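Local coordinates for protein MaoC-like dehydratase (Phytophthora Capsici, PDB 3KH8) that is a hot-dog-fold lyase of the MaoC family that probably hydrates or dehydrates acyl-thioester substrates, like the related hydratase 2 enzymes, at residues A[209-214]-A[259-264]. Residues are numbered along the deposited sequence; the frame is centred on the assembly and turned at random.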
loop_
_atom_site.group_PDB
_atom_site.type_symbol
_atom_site.label_atom_id
_atom_site.label_comp_id
_atom_site.label_asym_id
_atom_site.label_seq_id
_atom_site.Cartn_x
_atom_site.Cartn_y
_atom_site.Cartn_z
ATOM N N PHE A 209 17.543 -25.064 -0.495
ATOM C CA PHE A 209 16.869 -24.146 -1.406
ATOM C C PHE A 209 17.228 -22.706 -1.066
ATOM O O PHE A 209 17.488 -22.377 0.093
ATOM C CB PHE A 209 15.347 -24.346 -1.349
ATOM C CG PHE A 209 14.906 -25.760 -1.634
ATOM C CD1 PHE A 209 14.888 -26.253 -2.939
ATOM C CD2 PHE A 209 14.510 -26.601 -0.596
ATOM C CE1 PHE A 209 14.483 -27.566 -3.206
ATOM C CE2 PHE A 209 14.103 -27.913 -0.852
ATOM C CZ PHE A 209 14.091 -28.395 -2.161
ATOM N N ASN A 210 17.256 -21.859 -2.090
ATOM C CA ASN A 210 17.514 -20.436 -1.921
ATOM C C ASN A 210 16.494 -19.622 -2.696
ATOM O O ASN A 210 16.005 -20.056 -3.739
ATOM C CB ASN A 210 18.923 -20.077 -2.402
ATOM C CG ASN A 210 20.011 -20.717 -1.562
ATOM O OD1 ASN A 210 20.302 -20.270 -0.450
ATOM N ND2 ASN A 210 20.626 -21.766 -2.097
ATOM N N ASP A 211 16.170 -18.447 -2.169
ATOM C CA ASP A 211 15.317 -17.490 -2.856
ATOM C C ASP A 211 15.861 -16.115 -2.510
ATOM O O ASP A 211 16.548 -15.949 -1.500
ATOM C CB ASP A 211 13.856 -17.636 -2.400
ATOM C CG ASP A 211 12.845 -17.057 -3.407
ATOM O OD1 ASP A 211 13.253 -16.429 -4.409
ATOM O OD2 ASP A 211 11.626 -17.232 -3.187
ATOM N N GLU A 212 15.583 -15.132 -3.354
ATOM C CA GLU A 212 15.960 -13.763 -3.030
ATOM C C GLU A 212 14.894 -12.773 -3.455
ATOM O O GLU A 212 14.154 -13.007 -4.413
ATOM C CB GLU A 212 17.325 -13.388 -3.625
ATOM C CG GLU A 212 17.381 -13.369 -5.141
ATOM C CD GLU A 212 18.637 -12.698 -5.671
ATOM O OE1 GLU A 212 19.730 -12.907 -5.094
ATOM O OE2 GLU A 212 18.528 -11.960 -6.672
ATOM N N PHE A 213 14.816 -11.677 -2.714
ATOM C CA PHE A 213 13.907 -10.595 -3.036
ATOM C C PHE A 213 14.606 -9.263 -2.818
ATOM O O PHE A 213 15.094 -8.976 -1.725
ATOM C CB PHE A 213 12.616 -10.675 -2.207
ATOM C CG PHE A 213 11.667 -9.534 -2.465
ATOM C CD1 PHE A 213 10.955 -9.463 -3.665
ATOM C CD2 PHE A 213 11.499 -8.522 -1.522
ATOM C CE1 PHE A 213 10.085 -8.402 -3.913
ATOM C CE2 PHE A 213 10.635 -7.459 -1.763
ATOM C CZ PHE A 213 9.929 -7.400 -2.962
ATOM N N LYS A 214 14.664 -8.471 -3.884
ATOM C CA LYS A 214 15.189 -7.116 -3.836
ATOM C C LYS A 214 14.108 -6.210 -3.253
ATOM O O LYS A 214 13.082 -5.971 -3.896
ATOM C CB LYS A 214 15.593 -6.673 -5.254
ATOM C CG LYS A 214 15.919 -5.187 -5.448
ATOM C CD LYS A 214 17.204 -4.763 -4.767
ATOM C CE LYS A 214 17.608 -3.351 -5.192
ATOM N NZ LYS A 214 16.725 -2.291 -4.607
ATOM N N SER A 259 8.899 -15.526 4.860
ATOM C CA SER A 259 7.659 -16.303 4.808
ATOM C C SER A 259 7.158 -16.526 3.379
ATOM O O SER A 259 6.637 -17.596 3.068
ATOM C CB SER A 259 6.564 -15.650 5.654
ATOM O OG SER A 259 6.945 -15.595 7.017
ATOM N N ARG A 260 7.316 -15.510 2.527
ATOM C CA ARG A 260 6.960 -15.607 1.113
ATOM C C ARG A 260 7.769 -16.699 0.416
ATOM O O ARG A 260 7.218 -17.484 -0.357
ATOM C CB ARG A 260 7.192 -14.275 0.399
ATOM C CG ARG A 260 6.169 -13.181 0.707
ATOM C CD ARG A 260 6.599 -11.854 0.086
ATOM N NE ARG A 260 7.016 -12.034 -1.302
ATOM C CZ ARG A 260 7.965 -11.331 -1.907
ATOM N NH1 ARG A 260 8.615 -10.369 -1.261
ATOM N NH2 ARG A 260 8.268 -11.599 -3.168
ATOM N N ALA A 261 9.073 -16.736 0.691
ATOM C CA ALA A 261 9.952 -17.751 0.113
ATOM C C ALA A 261 9.548 -19.148 0.583
ATOM O O ALA A 261 9.494 -20.085 -0.216
ATOM C CB ALA A 261 11.405 -17.463 0.465
ATOM N N LEU A 262 9.248 -19.270 1.876
ATOM C CA LEU A 262 8.838 -20.548 2.466
ATOM C C LEU A 262 7.510 -21.052 1.904
ATOM O O LEU A 262 7.378 -22.237 1.584
ATOM C CB LEU A 262 8.789 -20.449 3.997
ATOM C CG LEU A 262 10.141 -20.237 4.686
ATOM C CD1 LEU A 262 9.944 -19.591 6.057
ATOM C CD2 LEU A 262 10.921 -21.551 4.795
ATOM N N PHE A 263 6.533 -20.153 1.781
ATOM C CA PHE A 263 5.239 -20.504 1.195
ATOM C C PHE A 263 5.398 -20.957 -0.249
ATOM O O PHE A 263 4.798 -21.953 -0.661
ATOM C CB PHE A 263 4.236 -19.337 1.275
ATOM C CG PHE A 263 2.912 -19.636 0.610
ATOM C CD1 PHE A 263 1.931 -20.355 1.280
ATOM C CD2 PHE A 263 2.662 -19.219 -0.697
ATOM C CE1 PHE A 263 0.708 -20.650 0.662
ATOM C CE2 PHE A 263 1.444 -19.508 -1.323
ATOM C CZ PHE A 263 0.465 -20.222 -0.639
ATOM N N LYS A 264 6.209 -20.221 -1.006
ATOM C CA LYS A 264 6.429 -20.492 -2.429
ATOM C C LYS A 264 7.099 -21.853 -2.649
ATOM O O LYS A 264 6.702 -22.615 -3.537
ATOM C CB LYS A 264 7.271 -19.372 -3.052
ATOM C CG LYS A 264 7.343 -19.393 -4.570
ATOM C CD LYS A 264 8.249 -18.278 -5.081
ATOM C CE LYS A 264 8.297 -18.252 -6.599
ATOM N NZ LYS A 264 9.171 -17.142 -7.086
HETATM O O HOH W 1 10.923 -19.831 -2.538
#
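Arg260 ends its guanidinium over one face of the Phe213 ring in a cation-pi contact, with Arg260 CZ 4.1 Å from the centroid of the Phe213 ring. The group stands on edge: the two planes are 87° apart, and NH1 sits 3.2 Å above the middle of the ring, while NH2 leans over the CD1 side. A bend at chi3 (47°) turns the otherwise reaching arginine chain onto the ring. Two of the guanidinium nitrogens have further partners: NE of Arg260 forms a salt bridge with Glu68, and NH1 a hydrogen bond with the carbonyl oxygen of Ile66, which should fix the rotation of the group. Two residues back along the strand, Asp211 packs its CB 3.8 Å from Ala261 CB, where the backbones come nearest. A water donates both to Asp211 OD2 (2.8 Å) and to Ala261 O (2.7 Å), bridging carboxylate and helix backbone. Lys264 runs extended alongside, its NZ 4.6 Å from Asp211 OD2, too far for a salt bridge but probably favourable electrostatically. Val257 also touches Phe213, and strand 209-214 pairs antiparallel with strand 290-297. The contact thus seats an outer strand against helix 251-266, the long central helix around which the sheet of a hot-dog fold wraps.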